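Local atomic coordinates of 3-hydroxy-3-methylglutaryl-CoA lyase (Acinetobacter baumannii, PDB entry 6NDS), a protein that is a lyase of the HMGL-like family with a TIM-barrel fold and binds a zinc ion and coenzyme A. Residues V21-G26 / N44-M49; I258-L263 / D279-L284. All blocks are in the same frame, centred on the assembly; numbering follows the deposited sequence.

Contact 1 (V21-G26 / N44-M49). With ZN (zinc ion), chain H.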
ATOM      1  N   VAL A  21     -13.770  11.653  -2.120  1.00 15.95           N
ATOM      2  CA  VAL A  21     -13.345  12.773  -2.969  1.00 14.12           C
ATOM      3  C   VAL A  21     -13.172  12.387  -4.437  1.00 18.74           C
ATOM      4  O   VAL A  21     -12.645  13.183  -5.227  1.00 17.23           O
ATOM      5  CB  VAL A  21     -12.045  13.419  -2.438  1.00 16.53           C
ATOM      6  CG1 VAL A  21     -12.219  13.893  -0.976  1.00 20.56           C
ATOM      7  CG2 VAL A  21     -10.844  12.465  -2.572  1.00 19.90           C
ATOM      8  N   SER A  22     -13.608  11.195  -4.848  1.00 17.72           N
ATOM      9  CA  SER A  22     -13.405  10.847  -6.254  1.00 18.20           C
ATOM     10  C   SER A  22     -14.077  11.799  -7.249  1.00 18.90           C
ATOM     11  O   SER A  22     -13.502  11.977  -8.335  1.00 18.64           O
ATOM     12  CB  SER A  22     -13.842   9.404  -6.567  1.00 21.19           C
ATOM     13  OG  SER A  22     -15.217   9.233  -6.376  1.00 20.51           O
ATOM     14  N   PRO A  23     -15.233  12.415  -6.984  1.00 17.96           N
ATOM     15  CA  PRO A  23     -15.814  13.299  -8.005  1.00 16.08           C
ATOM     16  C   PRO A  23     -15.006  14.546  -8.241  1.00 22.95           C
ATOM     17  O   PRO A  23     -15.221  15.206  -9.261  1.00 21.41           O
ATOM     18  CB  PRO A  23     -17.201  13.641  -7.444  1.00 18.74           C
ATOM     19  CG  PRO A  23     -17.512  12.503  -6.469  1.00 18.83           C
ATOM     20  CD  PRO A  23     -16.164  12.228  -5.853  1.00 15.63           C
ATOM     21  N   ARG A  24     -14.108  14.904  -7.322  1.00 17.75           N
ATOM     22  CA  ARG A  24     -13.289  16.104  -7.455  1.00 18.69           C
ATOM     23  C   ARG A  24     -11.832  15.701  -7.703  1.00 17.05           C
ATOM     24  O   ARG A  24     -11.335  15.851  -8.822  1.00 18.29           O
ATOM     25  CB  ARG A  24     -13.442  16.970  -6.201  1.00 19.81           C
ATOM     26  CG  ARG A  24     -12.921  18.418  -6.316  1.00 19.65           C
ATOM     27  CD  ARG A  24     -11.394  18.507  -6.252  1.00 20.83           C
ATOM     28  NE  ARG A  24     -10.860  18.062  -4.959  1.00 22.81           N
ATOM     29  CZ  ARG A  24      -9.563  17.941  -4.698  1.00 24.61           C
ATOM     30  NH1 ARG A  24      -8.667  18.232  -5.637  1.00 25.80           N
ATOM     31  NH2 ARG A  24      -9.159  17.547  -3.497  1.00 28.43           N
ATOM     32  N   ASP A  25     -11.143  15.175  -6.685  1.00 19.69           N
ATOM     33  CA  ASP A  25      -9.743  14.804  -6.862  1.00 16.88           C
ATOM     34  C   ASP A  25      -9.605  13.714  -7.912  1.00 17.50           C
ATOM     35  O   ASP A  25      -8.667  13.728  -8.717  1.00 21.69           O
ATOM     36  CB  ASP A  25      -9.165  14.343  -5.522  1.00 22.02           C
ATOM     37  CG  ASP A  25      -7.702  14.676  -5.366  1.00 25.98           C
ATOM     38  OD1 ASP A  25      -6.977  14.832  -6.381  1.00 27.31           O
ATOM     39  OD2 ASP A  25      -7.258  14.783  -4.205  1.00 21.80           O
ATOM     40  N   GLY A  26     -10.549  12.772  -7.926  1.00 19.00           N
ATOM     41  CA  GLY A  26     -10.464  11.668  -8.862  1.00 19.93           C
ATOM     42  C   GLY A  26     -10.598  12.114 -10.304  1.00 23.29           C
ATOM     43  O   GLY A  26      -9.826  11.701 -11.168  1.00 30.29           O
ATOM     44  N   ASN A  44     -24.628  10.315  -7.081  1.00 16.96           N
ATOM     45  CA  ASN A  44     -25.854   9.716  -6.549  1.00 17.75           C
ATOM     46  C   ASN A  44     -25.583   8.311  -6.018  1.00 20.93           C
ATOM     47  O   ASN A  44     -26.142   7.917  -4.990  1.00 22.40           O
ATOM     48  CB  ASN A  44     -26.949   9.671  -7.611  1.00 18.30           C
ATOM     49  CG  ASN A  44     -27.560  11.030  -7.883  1.00 20.89           C
ATOM     50  OD1 ASN A  44     -27.343  11.985  -7.134  1.00 21.44           O
ATOM     51  ND2 ASN A  44     -28.344  11.123  -8.952  1.00 22.27           N
ATOM     52  N   GLN A  45     -24.723   7.541  -6.700  1.00 18.52           N
ATOM     53  CA  GLN A  45     -24.396   6.203  -6.198  1.00 18.36           C
ATOM     54  C   GLN A  45     -23.536   6.289  -4.939  1.00 16.92           C
ATOM     55  O   GLN A  45     -23.767   5.554  -3.971  1.00 19.44           O
ATOM     56  CB  GLN A  45     -23.672   5.389  -7.275  1.00 20.03           C
ATOM     57  CG  GLN A  45     -24.572   4.942  -8.414  1.00 24.50           C
ATOM     58  CD  GLN A  45     -25.621   3.977  -7.920  1.00 41.42           C
ATOM     59  OE1 GLN A  45     -26.816   4.217  -8.064  1.00 54.15           O
ATOM     60  NE2 GLN A  45     -25.175   2.881  -7.305  1.00 42.97           N
ATOM     61  N   LEU A  46     -22.547   7.178  -4.937  1.00 16.41           N
ATOM     62  CA  LEU A  46     -21.714   7.349  -3.751  1.00 16.27           C
ATOM     63  C   LEU A  46     -22.550   7.773  -2.552  1.00 20.13           C
ATOM     64  O   LEU A  46     -22.268   7.371  -1.415  1.00 18.15           O
ATOM     65  CB  LEU A  46     -20.618   8.377  -4.020  1.00 17.08           C
ATOM     66  CG  LEU A  46     -19.573   7.897  -5.021  1.00 16.89           C
ATOM     67  CD1 LEU A  46     -18.772   9.103  -5.509  1.00 19.18           C
ATOM     68  CD2 LEU A  46     -18.644   6.855  -4.399  1.00 20.12           C
ATOM     69  N   SER A  47     -23.585   8.585  -2.790  1.00 18.46           N
ATOM     70  CA  SER A  47     -24.481   9.020  -1.722  1.00 17.60           C
ATOM     71  C   SER A  47     -25.228   7.876  -1.060  1.00 20.31           C
ATOM     72  O   SER A  47     -25.811   8.092   0.007  1.00 23.96           O
ATOM     73  CB  SER A  47     -25.526  10.026  -2.236  1.00 19.06           C
ATOM     74  OG  SER A  47     -24.935  11.297  -2.488  1.00 21.51           O
ATOM     75  N   THR A  48     -25.252   6.686  -1.657  1.00 19.75           N
ATOM     76  CA  THR A  48     -25.929   5.559  -1.029  1.00 21.18           C
ATOM     77  C   THR A  48     -24.990   4.688  -0.201  1.00 22.28           C
ATOM     78  O   THR A  48     -25.456   3.702   0.387  1.00 22.91           O
ATOM     79  CB  THR A  48     -26.627   4.680  -2.077  1.00 20.60           C
ATOM     80  OG1 THR A  48     -25.649   3.976  -2.863  1.00 22.76           O
ATOM     81  CG2 THR A  48     -27.519   5.516  -2.997  1.00 23.33           C
ATOM     82  N   MET A  49     -23.703   5.039  -0.121  1.00 19.68           N
ATOM     83  CA  MET A  49     -22.672   4.149   0.410  1.00 19.90           C
ATOM     84  C   MET A  49     -22.354   4.378   1.880  1.00 21.05           C
ATOM     85  O   MET A  49     -21.658   3.544   2.476  1.00 20.66           O
ATOM     86  CB  MET A  49     -21.370   4.282  -0.403  1.00 21.11           C
ATOM     87  CG  MET A  49     -21.523   3.856  -1.844  1.00 22.87           C
ATOM     88  SD  MET A  49     -21.780   2.093  -2.015  1.00 25.54           S
ATOM     89  CE  MET A  49     -22.565   2.081  -3.643  1.00 27.56           C
TER
HETATM   90 ZN    ZN H 507      -5.538  15.562  -3.334  1.00 25.69          ZN
HETATM   91  O   HOH W   1      -4.884  16.187  -5.357  1.00 25.41           O
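Leu-46 reaches from helix 36-46 to the start of helix 22-28, and its side chain makes every touch between residues 21-26 and 44-49. CB leaves the backbone toward the other segment, and with CG anti to the carbonyl carbon (chi1 -69°) the branch continues in that direction. Of the two methyls, CD1 does the touching. It meets Pro-23 tip to tip, Leu-46 CD1 lying 3.8 Å from Pro-23 CG, and it also comes within 3.7 Å of Ser-22 OG. The methyl meets this hydroxyl by van der Waals contact alone; OG is hydrogen-bonded to Glu-20. CD2 turns elsewhere, to Leu-284 of helix 278-285.

The apolar touch falls on the first turn of a short helix whose Asp-25 binds the zinc ion and whose Arg-24 lines the coenzyme A pocket. Val-21 is its N-cap residue, and Arg-24 N donates to Val-21 O at 3.1 Å. Asp-25 OD2 lies 2.1 Å from the zinc ion, which His-215 and His-217 also bind, while Asp-25 OD1 accepts from a zinc-bound water at 2.7 Å. The guanidinium of Arg-24 lies with one face over Asp-25 CB, and its NE forms a salt bridge with Glu-55.

Strand 17-20 leads into helix 22-28. Leu-46 thus lies between the start of that helix, Ile-54 of barrel strand 53-58 and Leu-284 of helix 278-285.

Contact 2 (I258-L263 / D279-L284); sequences ICTEDL and DALIQL
Leu-281 packs against the first turn of helix 260-270 and carries most of the apolar contact between residues 258-263 and 279-284. Both helices follow 237-240, the last strand of the barrel, and Thr-260 touches Ala-240 of that strand. In Leu-281, chi1 of -169° sends CG toward the neighbouring helix, and chi2 of 71° leaves CD2 as the extended methyl. There Leu-281 CD2 meets Thr-260 CG2 at 3.6 Å, the two side chains crossing at about a right angle. The same methyl also lies against the backbone, with Leu-281 CD2 3.7 Å from Glu-261 CA. The next residue, Ile-282, adds a looser touch, its CG1 being 4.1 Å from Glu-261 CB.

The polar groups find partners beyond the two segments. Thr-260 uses its methyl for Leu-281 and its OG1 for a hydrogen bond with Glu-20. In Glu-261 the aliphatic root faces the leucine and isoleucine, whereas the chain bends at chi2 (-92°): OE1 is bonded to Gly-243 N, and OE2 reaches Ser-298 and, at the end of the partner helix, Ser-285.

Backbone and capping bonds hold the helix start. Cys-259 is the N-cap residue, its SG accepting a weak bond from Asp-262 N at 3.6 Å, and Leu-263 N donates to Cys-259 O at 2.9 Å.

Chemically, then, the two segments meet through carbon alone, while the buried carboxylate of Glu-261 ties this helix start to the loops at Gly-243 and Ser-298 and to the end of helix 278-285, bonds that probably stabilise its negative charge.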
ATOM      1  N   ILE A 258      -5.567   7.705  -1.720  1.00 17.58           N
ATOM      2  CA  ILE A 258      -5.794   6.372  -1.177  1.00 18.42           C
ATOM      3  C   ILE A 258      -7.153   5.868  -1.645  1.00 19.99           C
ATOM      4  O   ILE A 258      -8.125   6.627  -1.789  1.00 17.86           O
ATOM      5  CB  ILE A 258      -5.679   6.335   0.353  1.00 19.04           C
ATOM      6  CG1 ILE A 258      -6.624   7.327   1.005  1.00 20.75           C
ATOM      7  CG2 ILE A 258      -4.227   6.584   0.790  1.00 19.68           C
ATOM      8  CD1 ILE A 258      -6.808   7.064   2.509  1.00 26.34           C
ATOM      9  N   CYS A 259      -7.211   4.572  -1.917  1.00 15.40           N
ATOM     10  CA  CYS A 259      -8.406   3.945  -2.459  1.00 14.90           C
ATOM     11  C   CYS A 259      -9.455   3.722  -1.371  1.00 14.87           C
ATOM     12  O   CYS A 259      -9.184   3.062  -0.365  1.00 16.70           O
ATOM     13  CB  CYS A 259      -7.998   2.618  -3.087  1.00 16.81           C
ATOM     14  SG  CYS A 259      -9.362   1.604  -3.626  1.00 20.46           S
ATOM     15  N   THR A 260     -10.670   4.235  -1.593  1.00 15.37           N
ATOM     16  CA  THR A 260     -11.705   4.166  -0.559  1.00 14.48           C
ATOM     17  C   THR A 260     -11.990   2.730  -0.146  1.00 16.93           C
ATOM     18  O   THR A 260     -12.062   2.427   1.047  1.00 16.34           O
ATOM     19  CB  THR A 260     -12.991   4.840  -1.044  1.00 16.17           C
ATOM     20  OG1 THR A 260     -12.668   6.143  -1.524  1.00 17.26           O
ATOM     21  CG2 THR A 260     -13.979   4.998   0.114  1.00 18.48           C
ATOM     22  N   GLU A 261     -12.182   1.829  -1.113  1.00 15.40           N
ATOM     23  CA  GLU A 261     -12.552   0.477  -0.704  1.00 15.89           C
ATOM     24  C   GLU A 261     -11.372  -0.256  -0.059  1.00 18.33           C
ATOM     25  O   GLU A 261     -11.582  -1.109   0.808  1.00 17.29           O
ATOM     26  CB  GLU A 261     -13.138  -0.304  -1.885  1.00 18.69           C
ATOM     27  CG  GLU A 261     -12.220  -0.478  -3.074  1.00 19.65           C
ATOM     28  CD  GLU A 261     -12.355   0.611  -4.136  1.00 18.91           C
ATOM     29  OE1 GLU A 261     -12.836   1.729  -3.846  1.00 19.58           O
ATOM     30  OE2 GLU A 261     -11.938   0.343  -5.273  1.00 20.95           O
ATOM     31  N   ASP A 262     -10.133   0.079  -0.429  1.00 15.96           N
ATOM     32  CA  ASP A 262      -8.993  -0.499   0.279  1.00 15.31           C
ATOM     33  C   ASP A 262      -8.912   0.034   1.711  1.00 17.48           C
ATOM     34  O   ASP A 262      -8.599  -0.721   2.637  1.00 16.45           O
ATOM     35  CB  ASP A 262      -7.684  -0.224  -0.482  1.00 17.90           C
ATOM     36  CG  ASP A 262      -7.630  -0.901  -1.861  1.00 22.47           C
ATOM     37  OD1 ASP A 262      -8.584  -1.617  -2.232  1.00 22.54           O
ATOM     38  OD2 ASP A 262      -6.620  -0.712  -2.588  1.00 22.60           O
ATOM     39  N   LEU A 263      -9.200   1.326   1.915  1.00 16.72           N
ATOM     40  CA  LEU A 263      -9.249   1.883   3.271  1.00 15.95           C
ATOM     41  C   LEU A 263     -10.351   1.237   4.104  1.00 17.14           C
ATOM     42  O   LEU A 263     -10.126   0.830   5.255  1.00 16.20           O
ATOM     43  CB  LEU A 263      -9.455   3.399   3.199  1.00 16.85           C
ATOM     44  CG  LEU A 263      -9.830   4.091   4.515  1.00 16.89           C
ATOM     45  CD1 LEU A 263      -8.704   3.950   5.527  1.00 18.36           C
ATOM     46  CD2 LEU A 263     -10.147   5.576   4.250  1.00 17.72           C
ATOM     47  N   ASP A 279     -19.208  -4.057   0.667  1.00 18.16           N
ATOM     48  CA  ASP A 279     -19.619  -4.879  -0.472  1.00 21.37           C
ATOM     49  C   ASP A 279     -20.174  -4.018  -1.599  1.00 24.12           C
ATOM     50  O   ASP A 279     -19.823  -4.203  -2.771  1.00 22.35           O
ATOM     51  CB  ASP A 279     -20.665  -5.901  -0.044  1.00 21.43           C
ATOM     52  CG  ASP A 279     -20.083  -7.042   0.740  1.00 33.69           C
ATOM     53  OD1 ASP A 279     -18.968  -7.489   0.403  1.00 31.05           O
ATOM     54  OD2 ASP A 279     -20.757  -7.505   1.683  1.00 32.62           O
ATOM     55  N   ALA A 280     -21.054  -3.071  -1.260  1.00 18.15           N
ATOM     56  CA  ALA A 280     -21.647  -2.230  -2.291  1.00 19.52           C
ATOM     57  C   ALA A 280     -20.617  -1.305  -2.912  1.00 18.58           C
ATOM     58  O   ALA A 280     -20.693  -1.002  -4.111  1.00 19.40           O
ATOM     59  CB  ALA A 280     -22.801  -1.412  -1.711  1.00 20.48           C
ATOM     60  N   LEU A 281     -19.652  -0.853  -2.116  1.00 19.16           N
ATOM     61  CA  LEU A 281     -18.639   0.061  -2.628  1.00 18.64           C
ATOM     62  C   LEU A 281     -17.710  -0.644  -3.612  1.00 19.55           C
ATOM     63  O   LEU A 281     -17.335  -0.072  -4.644  1.00 19.34           O
ATOM     64  CB  LEU A 281     -17.847   0.645  -1.464  1.00 18.90           C
ATOM     65  CG  LEU A 281     -16.926   1.807  -1.840  1.00 18.64           C
ATOM     66  CD1 LEU A 281     -17.754   3.053  -2.171  1.00 21.02           C
ATOM     67  CD2 LEU A 281     -15.949   2.050  -0.691  1.00 22.26           C
ATOM     68  N   ILE A 282     -17.328  -1.888  -3.311  1.00 17.98           N
ATOM     69  CA  ILE A 282     -16.521  -2.662  -4.253  1.00 16.79           C
ATOM     70  C   ILE A 282     -17.267  -2.839  -5.567  1.00 20.07           C
ATOM     71  O   ILE A 282     -16.683  -2.706  -6.656  1.00 20.33           O
ATOM     72  CB  ILE A 282     -16.127  -4.016  -3.635  1.00 18.44           C
ATOM     73  CG1 ILE A 282     -15.115  -3.817  -2.498  1.00 18.79           C
ATOM     74  CG2 ILE A 282     -15.566  -4.967  -4.717  1.00 20.79           C
ATOM     75  CD1 ILE A 282     -14.918  -5.065  -1.632  1.00 20.72           C
ATOM     76  N   GLN A 283     -18.564  -3.153  -5.494  1.00 19.34           N
ATOM     77  CA  GLN A 283     -19.336  -3.332  -6.720  1.00 21.21           C
ATOM     78  C   GLN A 283     -19.359  -2.043  -7.533  1.00 21.66           C
ATOM     79  O   GLN A 283     -19.206  -2.071  -8.761  1.00 21.54           O
ATOM     80  CB  GLN A 283     -20.758  -3.794  -6.390  1.00 24.06           C
ATOM     81  CG  GLN A 283     -21.595  -4.091  -7.626  1.00 35.52           C
ATOM     82  CD  GLN A 283     -23.053  -4.338  -7.303  1.00 50.10           C
ATOM     83  OE1 GLN A 283     -23.591  -3.788  -6.340  1.00 50.94           O
ATOM     84  NE2 GLN A 283     -23.706  -5.162  -8.113  1.00 53.95           N
ATOM     85  N   LEU A 284     -19.515  -0.899  -6.860  1.00 19.07           N
ATOM     86  CA  LEU A 284     -19.503   0.378  -7.567  1.00 19.99           C
ATOM     87  C   LEU A 284     -18.134   0.647  -8.189  1.00 22.96           C
ATOM     88  O   LEU A 284     -18.040   1.082  -9.342  1.00 21.61           O
ATOM     89  CB  LEU A 284     -19.893   1.517  -6.613  1.00 19.43           C
ATOM     90  CG  LEU A 284     -19.881   2.903  -7.280  1.00 18.66           C
ATOM     91  CD1 LEU A 284     -20.909   3.039  -8.392  1.00 23.53           C
ATOM     92  CD2 LEU A 284     -20.074   4.003  -6.224  1.00 22.04           C
TER

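In the fold
The centres of contacts 1 and 2 lie 11 Å apart on the same side of the chain's centre, and the two meet directly through their second segments. Gln-45 CB packs on Leu-284 CD1 at 3.8 Å, and Met-49 SD lies 3.6 Å from Leu-281 N, so residues 44-49 pack directly on residues 279-284. Glu-20 joins the first segments, bonding to Ser-22 and Thr-260. Contact 1 includes the zinc ligand Asp-25 and the coenzyme A pocket residue Arg-24, although the side chain of Pro-23 is about 13 Å from coenzyme A. In contact 2 the side chain of Thr-260 is about 12 Å from the zinc ion.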